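PDB 6T0Q: lectin from Pleurotus ostreatus, which probably binds galactose-type sugars such as N-acetyl-D-galactosamine through calcium-containing sites in its two beta-rich carbohydrate-binding modules. Local coordinates for residues K227-A238 with G287-D298; K17-F25 with D261-H269. All blocks are in the same frame, centred on the assembly; numbering follows the deposited sequence.

Contact 1: residues K227-A238 with G287-D298; sequences KVAVCATVLIAA and GVIATILITYSD
Lys227 and Tyr296 each turn CG away from their own carbonyl carbon (chi1 -57° in the lysine), and a bend at the third torsion of the lysine (chi3 82°) then folds its tail over one face of the phenol ring. CE of Lys227 lies 3.9 Å from the centroid of the Tyr296 ring and NZ of Lys227 4.0 Å from it, a CH-pi and a cation-pi contact. Ile294 CG2 lies against the opposite face. NZ also bonds to Ser300, and the Tyr296 hydroxyl to Glu302.

Beyond this end the strands run antiparallel through regular pairs from Ala232-Ile294 to Ala238-Val288. A beta bulge interrupts the register between Ala229 and Ala232. There the chi1 of Thr295 (56°) places OG1 to accept a hydrogen bond from Cys231 N at 3.1 Å, while Val230 N reaches Thr295 O at 2.8 Å. Both bulge amides are thus bonded to the single residue Thr295, and Cys231 carries the disulfide to Cys69. Aliphatic packing and backbone bonds hold the strand centres; a cation on an aromatic face closes the end. Asp298, its OD1 hydrogen-bonded to Ser300, holds OD2 4.5 Å from NZ of Lys227, beyond a salt bridge, and probably adds only weak electrostatic support.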
loop_
_atom_site.group_PDB
_atom_site.type_symbol
_atom_site.label_atom_id
_atom_site.label_comp_id
_atom_site.label_asym_id
_atom_site.label_seq_id
_atom_site.Cartn_x
_atom_site.Cartn_y
_atom_site.Cartn_z
ATOM N N LYS A 227 7.686 4.931 -0.853
ATOM C CA LYS A 227 9.037 4.576 -0.426
ATOM C C LYS A 227 9.283 3.100 -0.713
ATOM O O LYS A 227 8.394 2.382 -1.173
ATOM C CB LYS A 227 9.240 4.882 1.068
ATOM C CG LYS A 227 8.979 6.340 1.444
ATOM C CD LYS A 227 9.064 6.574 2.954
ATOM C CE LYS A 227 10.498 6.733 3.417
ATOM N NZ LYS A 227 10.550 7.088 4.872
ATOM N N VAL A 228 10.500 2.642 -0.416
ATOM C CA VAL A 228 10.905 1.257 -0.641
ATOM C C VAL A 228 11.451 0.737 0.685
ATOM O O VAL A 228 12.552 1.123 1.101
ATOM C CB VAL A 228 11.950 1.123 -1.761
ATOM C CG1 VAL A 228 12.474 -0.305 -1.844
ATOM C CG2 VAL A 228 11.351 1.552 -3.122
ATOM N N ALA A 229 10.672 -0.108 1.358
ATOM C CA ALA A 229 11.084 -0.710 2.614
ATOM C C ALA A 229 12.044 -1.857 2.345
ATOM O O ALA A 229 11.969 -2.522 1.307
ATOM C CB ALA A 229 9.867 -1.219 3.385
ATOM N N VAL A 230 12.953 -2.090 3.290
ATOM C CA VAL A 230 14.040 -3.039 3.067
ATOM C C VAL A 230 14.074 -4.114 4.151
ATOM O O VAL A 230 13.791 -5.286 3.875
ATOM C CB VAL A 230 15.386 -2.297 2.978
ATOM C CG1 VAL A 230 16.530 -3.292 2.825
ATOM C CG2 VAL A 230 15.370 -1.314 1.791
ATOM N N CYS A 231 14.413 -3.727 5.393
ATOM C CA CYS A 231 14.569 -4.658 6.508
ATOM C C CYS A 231 13.757 -4.145 7.688
ATOM O O CYS A 231 13.545 -2.936 7.826
ATOM C CB CYS A 231 16.077 -4.815 6.961
ATOM S SG CYS A 231 17.207 -5.663 5.742
ATOM N N ALA A 232 13.302 -5.067 8.544
ATOM C CA ALA A 232 12.731 -4.689 9.829
ATOM C C ALA A 232 13.437 -5.448 10.941
ATOM O O ALA A 232 13.867 -6.594 10.764
ATOM C CB ALA A 232 11.228 -4.957 9.915
ATOM N N THR A 233 13.572 -4.777 12.075
ATOM C CA THR A 233 14.008 -5.394 13.317
ATOM C C THR A 233 12.852 -5.303 14.297
ATOM O O THR A 233 12.250 -4.235 14.442
ATOM C CB THR A 233 15.244 -4.692 13.869
ATOM O OG1 THR A 233 16.252 -4.665 12.847
ATOM C CG2 THR A 233 15.785 -5.443 15.104
ATOM N N VAL A 234 12.526 -6.418 14.948
ATOM C CA VAL A 234 11.370 -6.494 15.840
ATOM C C VAL A 234 11.840 -6.934 17.215
ATOM O O VAL A 234 12.573 -7.920 17.339
ATOM C CB VAL A 234 10.298 -7.466 15.310
ATOM C CG1 VAL A 234 9.107 -7.536 16.287
ATOM C CG2 VAL A 234 9.850 -7.058 13.923
ATOM N N LEU A 235 11.413 -6.209 18.243
ATOM C CA LEU A 235 11.621 -6.590 19.631
ATOM C C LEU A 235 10.253 -6.822 20.260
ATOM O O LEU A 235 9.385 -5.955 20.152
ATOM C CB LEU A 235 12.376 -5.486 20.373
ATOM C CG LEU A 235 12.593 -5.728 21.860
ATOM C CD1 LEU A 235 13.505 -6.921 22.041
ATOM C CD2 LEU A 235 13.177 -4.469 22.503
ATOM N N ILE A 236 10.042 -7.974 20.903
ATOM C CA ILE A 236 8.699 -8.317 21.370
ATOM C C ILE A 236 8.757 -9.160 22.642
ATOM O O ILE A 236 9.661 -9.982 22.833
ATOM C CB ILE A 236 7.917 -9.045 20.251
ATOM C CG1 ILE A 236 6.493 -9.404 20.685
ATOM C CG2 ILE A 236 8.665 -10.310 19.792
ATOM C CD1 ILE A 236 5.636 -9.833 19.467
ATOM N N ALA A 237 7.766 -8.959 23.514
ATOM C CA ALA A 237 7.551 -9.813 24.678
ATOM C C ALA A 237 6.063 -9.825 24.994
ATOM O O ALA A 237 5.330 -8.906 24.619
ATOM C CB ALA A 237 8.357 -9.336 25.897
ATOM N N ALA A 238 5.617 -10.870 25.697
ATOM C CA ALA A 238 4.205 -10.987 26.041
ATOM C C ALA A 238 4.031 -11.753 27.343
ATOM O O ALA A 238 4.825 -12.637 27.678
ATOM C CB ALA A 238 3.394 -11.687 24.939
ATOM N N GLY A 287 -0.566 -8.883 28.576
ATOM C CA GLY A 287 -0.187 -7.808 27.676
ATOM C C GLY A 287 0.834 -8.305 26.674
ATOM O O GLY A 287 1.520 -9.307 26.894
ATOM N N VAL A 288 0.917 -7.589 25.556
ATOM C CA VAL A 288 1.994 -7.789 24.592
ATOM C C VAL A 288 2.590 -6.423 24.279
ATOM O O VAL A 288 1.875 -5.414 24.239
ATOM C CB VAL A 288 1.512 -8.517 23.312
ATOM C CG1 VAL A 288 0.436 -7.727 22.613
ATOM C CG2 VAL A 288 2.687 -8.792 22.337
ATOM N N ILE A 289 3.904 -6.382 24.094
ATOM C CA ILE A 289 4.609 -5.133 23.823
ATOM C C ILE A 289 5.629 -5.406 22.731
ATOM O O ILE A 289 6.207 -6.498 22.675
ATOM C CB ILE A 289 5.268 -4.577 25.108
ATOM C CG1 ILE A 289 5.876 -3.194 24.865
ATOM C CG2 ILE A 289 6.332 -5.531 25.647
ATOM C CD1 ILE A 289 6.350 -2.532 26.175
ATOM N N ALA A 290 5.826 -4.431 21.841
ATOM C CA ALA A 290 6.771 -4.614 20.751
ATOM C C ALA A 290 7.240 -3.261 20.246
ATOM O O ALA A 290 6.534 -2.255 20.358
ATOM C CB ALA A 290 6.174 -5.414 19.588
ATOM N N THR A 291 8.447 -3.259 19.701
ATOM C CA THR A 291 9.016 -2.114 19.008
ATOM C C THR A 291 9.538 -2.627 17.681
ATOM O O THR A 291 10.190 -3.674 17.637
ATOM C CB THR A 291 10.145 -1.459 19.818
ATOM O OG1 THR A 291 9.650 -1.087 21.111
ATOM C CG2 THR A 291 10.682 -0.204 19.093
ATOM N N ILE A 292 9.241 -1.911 16.606
ATOM C CA ILE A 292 9.601 -2.336 15.258
ATOM C C ILE A 292 10.264 -1.164 14.560
ATOM O O ILE A 292 9.700 -0.065 14.525
ATOM C CB ILE A 292 8.374 -2.795 14.448
ATOM C CG1 ILE A 292 7.670 -3.972 15.122
ATOM C CG2 ILE A 292 8.791 -3.137 13.003
ATOM C CD1 ILE A 292 6.263 -4.210 14.562
ATOM N N LEU A 293 11.444 -1.392 13.989
ATOM C CA LEU A 293 12.091 -0.385 13.156
ATOM C C LEU A 293 12.216 -0.915 11.737
ATOM O O LEU A 293 12.724 -2.022 11.526
ATOM C CB LEU A 293 13.475 -0.003 13.697
ATOM C CG LEU A 293 14.056 1.244 13.021
ATOM C CD1 LEU A 293 14.856 2.043 14.023
ATOM C CD2 LEU A 293 14.943 0.870 11.856
ATOM N N ILE A 294 11.768 -0.116 10.774
ATOM C CA ILE A 294 11.807 -0.458 9.361
ATOM C C ILE A 294 12.795 0.476 8.676
ATOM O O ILE A 294 12.756 1.691 8.901
ATOM C CB ILE A 294 10.405 -0.338 8.738
ATOM C CG1 ILE A 294 9.477 -1.395 9.338
ATOM C CG2 ILE A 294 10.470 -0.462 7.242
ATOM C CD1 ILE A 294 8.010 -1.091 9.106
ATOM N N THR A 295 13.681 -0.080 7.853
ATOM C CA THR A 295 14.617 0.734 7.086
ATOM C C THR A 295 14.112 0.921 5.661
ATOM O O THR A 295 13.495 0.026 5.077
ATOM C CB THR A 295 16.016 0.101 7.053
ATOM O OG1 THR A 295 15.925 -1.225 6.536
ATOM C CG2 THR A 295 16.627 0.032 8.464
ATOM N N TYR A 296 14.395 2.095 5.103
ATOM C CA TYR A 296 14.016 2.436 3.739
ATOM C C TYR A 296 15.249 2.658 2.871
ATOM O O TYR A 296 16.326 3.011 3.364
ATOM C CB TYR A 296 13.130 3.684 3.719
ATOM C CG TYR A 296 11.775 3.403 4.322
ATOM C CD1 TYR A 296 10.792 2.754 3.581
ATOM C CD2 TYR A 296 11.490 3.754 5.636
ATOM C CE1 TYR A 296 9.552 2.475 4.123
ATOM C CE2 TYR A 296 10.241 3.479 6.202
ATOM C CZ TYR A 296 9.280 2.834 5.437
ATOM O OH TYR A 296 8.041 2.555 5.967
ATOM N N SER A 297 15.070 2.464 1.554
ATOM C CA SER A 297 16.194 2.513 0.624
ATOM C C SER A 297 16.813 3.900 0.514
ATOM O O SER A 297 17.952 4.012 0.052
ATOM C CB SER A 297 15.760 2.052 -0.772
ATOM O OG SER A 297 14.821 2.968 -1.305
ATOM N N ASP A 298 16.102 4.957 0.907
ATOM C CA ASP A 298 16.682 6.296 0.890
ATOM C C ASP A 298 17.467 6.610 2.160
ATOM O O ASP A 298 17.828 7.770 2.383
ATOM C CB ASP A 298 15.590 7.355 0.674
ATOM C CG ASP A 298 14.570 7.395 1.817
ATOM O OD1 ASP A 298 14.696 6.599 2.779
ATOM O OD2 ASP A 298 13.632 8.221 1.753
HETATM O O HOH W 1 12.799 4.416 0.109
HETATM O O HOH W 2 15.884 -2.651 10.740
#

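Contact 2: residues K17-F25 with D261-H269. Unlike the reference sequence in segment 17-25: Arg23 (reference Ser).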
loop_
_atom_site.group_PDB
_atom_site.type_symbol
_atom_site.label_atom_id
_atom_site.label_comp_id
_atom_site.label_asym_id
_atom_site.label_seq_id
_atom_site.Cartn_x
_atom_site.Cartn_y
_atom_site.Cartn_z
ATOM N N LYS A 17 18.422 -11.472 -5.995
ATOM C CA LYS A 17 17.265 -12.082 -5.355
ATOM C C LYS A 17 17.549 -12.305 -3.872
ATOM O O LYS A 17 18.618 -12.800 -3.505
ATOM C CB LYS A 17 16.948 -13.409 -6.045
ATOM C CG LYS A 17 16.014 -14.324 -5.293
ATOM C CD LYS A 17 14.585 -14.091 -5.698
ATOM C CE LYS A 17 13.757 -15.337 -5.458
ATOM N NZ LYS A 17 12.309 -15.063 -5.625
ATOM N N ILE A 18 16.603 -11.936 -3.012
ATOM C CA ILE A 18 16.789 -12.081 -1.571
ATOM C C ILE A 18 16.219 -13.427 -1.145
ATOM O O ILE A 18 15.003 -13.619 -1.113
ATOM C CB ILE A 18 16.143 -10.929 -0.795
ATOM C CG1 ILE A 18 16.843 -9.620 -1.155
ATOM C CG2 ILE A 18 16.236 -11.189 0.706
ATOM C CD1 ILE A 18 16.254 -8.419 -0.476
ATOM N N THR A 19 17.103 -14.370 -0.835
ATOM C CA THR A 19 16.686 -15.650 -0.288
ATOM C C THR A 19 16.760 -15.687 1.236
ATOM O O THR A 19 16.303 -16.661 1.840
ATOM C CB THR A 19 17.538 -16.784 -0.886
ATOM O OG1 THR A 19 18.920 -16.543 -0.605
ATOM C CG2 THR A 19 17.348 -16.874 -2.408
ATOM N N ALA A 20 17.315 -14.654 1.872
ATOM C CA ALA A 20 17.266 -14.556 3.329
ATOM C C ALA A 20 15.818 -14.505 3.803
ATOM O O ALA A 20 14.967 -13.876 3.169
ATOM C CB ALA A 20 18.012 -13.307 3.801
ATOM N N THR A 21 15.540 -15.166 4.920
ATOM C CA THR A 21 14.223 -15.194 5.543
ATOM C C THR A 21 14.333 -14.764 6.999
ATOM O O THR A 21 15.436 -14.700 7.549
ATOM C CB THR A 21 13.617 -16.603 5.457
ATOM O OG1 THR A 21 14.510 -17.532 6.082
ATOM C CG2 THR A 21 13.358 -16.997 3.997
ATOM N N PRO A 22 13.205 -14.452 7.662
ATOM C CA PRO A 22 13.273 -13.961 9.049
ATOM C C PRO A 22 14.039 -14.899 9.975
ATOM O O PRO A 22 14.025 -16.119 9.814
ATOM C CB PRO A 22 11.796 -13.858 9.454
ATOM C CG PRO A 22 11.101 -13.534 8.181
ATOM C CD PRO A 22 11.827 -14.354 7.130
ATOM N N ARG A 23 14.717 -14.309 10.961
ATOM C CA ARG A 23 15.551 -15.091 11.862
ATOM C C ARG A 23 15.682 -14.373 13.197
ATOM O O ARG A 23 15.348 -13.194 13.338
ATOM C CB ARG A 23 16.939 -15.335 11.258
ATOM C CG ARG A 23 17.716 -14.056 11.002
ATOM C CD ARG A 23 18.919 -14.299 10.092
ATOM N NE ARG A 23 20.153 -14.613 10.816
ATOM C CZ ARG A 23 21.056 -13.706 11.191
ATOM N NH1 ARG A 23 20.857 -12.420 10.923
ATOM N NH2 ARG A 23 22.154 -14.082 11.837
ATOM N N GLN A 24 16.186 -15.103 14.181
ATOM C CA GLN A 24 16.574 -14.467 15.429
ATOM C C GLN A 24 17.594 -13.365 15.154
ATOM O O GLN A 24 18.507 -13.530 14.343
ATOM C CB GLN A 24 17.153 -15.501 16.394
ATOM C CG GLN A 24 17.697 -14.889 17.679
ATOM C CD GLN A 24 18.153 -15.942 18.677
ATOM O OE1 GLN A 24 17.455 -16.926 18.926
ATOM N NE2 GLN A 24 19.326 -15.736 19.257
ATOM N N PHE A 25 17.417 -12.224 15.813
ATOM C CA PHE A 25 18.313 -11.093 15.601
ATOM C C PHE A 25 19.732 -11.451 16.033
ATOM O O PHE A 25 19.933 -12.064 17.087
ATOM C CB PHE A 25 17.803 -9.877 16.384
ATOM C CG PHE A 25 18.776 -8.733 16.429
ATOM C CD1 PHE A 25 18.905 -7.872 15.349
ATOM C CD2 PHE A 25 19.574 -8.526 17.551
ATOM C CE1 PHE A 25 19.816 -6.819 15.378
ATOM C CE2 PHE A 25 20.489 -7.469 17.591
ATOM C CZ PHE A 25 20.606 -6.621 16.507
ATOM N N ASP A 261 12.347 -11.083 23.018
ATOM C CA ASP A 261 12.920 -11.699 21.826
ATOM C C ASP A 261 13.078 -10.662 20.723
ATOM O O ASP A 261 12.221 -9.792 20.561
ATOM C CB ASP A 261 12.031 -12.835 21.333
ATOM C CG ASP A 261 11.766 -13.855 22.414
ATOM O OD1 ASP A 261 12.747 -14.253 23.074
ATOM O OD2 ASP A 261 10.586 -14.214 22.636
ATOM N N ALA A 262 14.163 -10.772 19.953
ATOM C CA ALA A 262 14.423 -9.886 18.823
ATOM C C ALA A 262 14.574 -10.698 17.546
ATOM O O ALA A 262 15.157 -11.791 17.554
ATOM C CB ALA A 262 15.679 -9.026 19.051
ATOM N N TYR A 263 14.054 -10.148 16.446
ATOM C CA TYR A 263 14.047 -10.812 15.153
ATOM C C TYR A 263 14.465 -9.840 14.062
ATOM O O TYR A 263 14.199 -8.639 14.145
ATOM C CB TYR A 263 12.661 -11.367 14.801
ATOM C CG TYR A 263 12.116 -12.316 15.833
ATOM C CD1 TYR A 263 12.439 -13.668 15.792
ATOM C CD2 TYR A 263 11.273 -11.865 16.849
ATOM C CE1 TYR A 263 11.946 -14.554 16.744
ATOM C CE2 TYR A 263 10.769 -12.743 17.801
ATOM C CZ TYR A 263 11.110 -14.086 17.737
ATOM O OH TYR A 263 10.618 -14.960 18.676
ATOM N N THR A 264 15.093 -10.385 13.021
ATOM C CA THR A 264 15.419 -9.638 11.812
ATOM C C THR A 264 14.539 -10.135 10.672
ATOM O O THR A 264 14.408 -11.346 10.473
ATOM C CB THR A 264 16.902 -9.802 11.456
ATOM O OG1 THR A 264 17.700 -9.114 12.428
ATOM C CG2 THR A 264 17.201 -9.251 10.048
ATOM N N ILE A 265 13.927 -9.204 9.945
ATOM C CA ILE A 265 13.113 -9.514 8.770
ATOM C C ILE A 265 13.863 -8.929 7.583
ATOM O O ILE A 265 13.745 -7.727 7.318
ATOM C CB ILE A 265 11.698 -8.914 8.859
ATOM C CG1 ILE A 265 11.076 -9.125 10.245
ATOM C CG2 ILE A 265 10.817 -9.427 7.691
ATOM C CD1 ILE A 265 10.883 -10.545 10.627
ATOM N N PRO A 266 14.662 -9.716 6.864
ATOM C CA PRO A 266 15.520 -9.158 5.810
ATOM C C PRO A 266 14.847 -9.059 4.453
ATOM O O PRO A 266 15.489 -8.606 3.499
ATOM C CB PRO A 266 16.671 -10.176 5.760
ATOM C CG PRO A 266 15.969 -11.488 6.022
ATOM C CD PRO A 266 14.836 -11.172 7.008
ATOM N N ASN A 267 13.584 -9.461 4.342
ATOM C CA ASN A 267 12.929 -9.639 3.051
ATOM C C ASN A 267 11.543 -9.006 3.056
ATOM O O ASN A 267 10.566 -9.606 2.611
ATOM C CB ASN A 267 12.834 -11.123 2.710
ATOM C CG ASN A 267 12.001 -11.898 3.720
ATOM O OD1 ASN A 267 11.894 -11.507 4.884
ATOM N ND2 ASN A 267 11.397 -12.994 3.276
ATOM N N LEU A 268 11.442 -7.778 3.570
ATOM C CA LEU A 268 10.172 -7.059 3.550
ATOM C C LEU A 268 9.657 -6.891 2.122
ATOM O O LEU A 268 10.428 -6.841 1.161
ATOM C CB LEU A 268 10.329 -5.678 4.182
ATOM C CG LEU A 268 10.618 -5.578 5.675
ATOM C CD1 LEU A 268 10.763 -4.111 6.047
ATOM C CD2 LEU A 268 9.475 -6.223 6.444
ATOM N N HIS A 269 8.336 -6.817 1.988
ATOM C CA HIS A 269 7.750 -6.304 0.761
ATOM C C HIS A 269 8.127 -4.828 0.631
ATOM O O HIS A 269 8.248 -4.127 1.638
ATOM C CB HIS A 269 6.228 -6.464 0.785
ATOM C CG HIS A 269 5.554 -6.086 -0.497
ATOM N ND1 HIS A 269 5.114 -4.806 -0.759
ATOM C CD2 HIS A 269 5.244 -6.823 -1.594
ATOM C CE1 HIS A 269 4.559 -4.768 -1.961
ATOM N NE2 HIS A 269 4.629 -5.978 -2.490
HETATM O O HOH W 3 13.414 -14.571 1.092
#
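Phe25 and Ala262 meet through their CB atoms, 3.5 Å apart, where the N-terminal segment 17-25 runs along the outer side of strand 261-265. With CG of Phe25 anti to the backbone N (chi1 170°), the ring leads away from Ala262 and presents its edge to Thr264: CD1 of Phe25 lies 3.4 Å from OG1 of Thr264, near the ring plane. Thr264 turns that hydroxyl away from its own carbonyl carbon (chi1 -70°). Arg23, which differs from the reference sequence, leaves the strand on the same face as Thr264, and its NH2 is hydrogen-bonded to Gln26.

The side chain of Ile265 starts away from segment 17-25, yet its end folds back, and CD1 of Ile265 touches CB of Pro22 at 3.6 Å. Two further proline contacts follow: CG of Pro266 meets CB of Ala20 at 3.5 Å, and CD of Pro22 sits 3.6 Å from OD1 of Asn267, the two side chains crossing at about a right angle. A water donates to both Ile18 O and Ala20 O, with a weak third bond from Asn267 ND2.

Arg23 and Thr264 exchange two backbone bonds, and Phe25 N reaches Ala262 O from above the carbonyl plane. This is a short antiparallel edge strand: strand 23-24 pairs with strand 261-265, more than 230 residues later in sequence, at the edge of a sheet of the second beta-sandwich domain.

Contact 1 and contact 2 are consecutive steps across one antiparallel sheet, with centres about 11 Å apart. Strand 261-265 is the shared neighbour: it pairs with 23-24 on one side and with 229-239 on the other, where Ala232 O lies 2.7 Å from Ile265 N and Val234 O 2.8 Å from Tyr263 N, both probable hydrogen bonds. Phe25 of contact 2 also touches Thr233 of contact 1. In contact 1, the Leu293 side chain lies about 3 Å from an N-acetylglucosamine of a bound glycan, probably N-linked at Asn301, and the Gly287 end lies about 8 Å, nearest atoms, from a calcium ion; contact 2 stands away from the known binding sites.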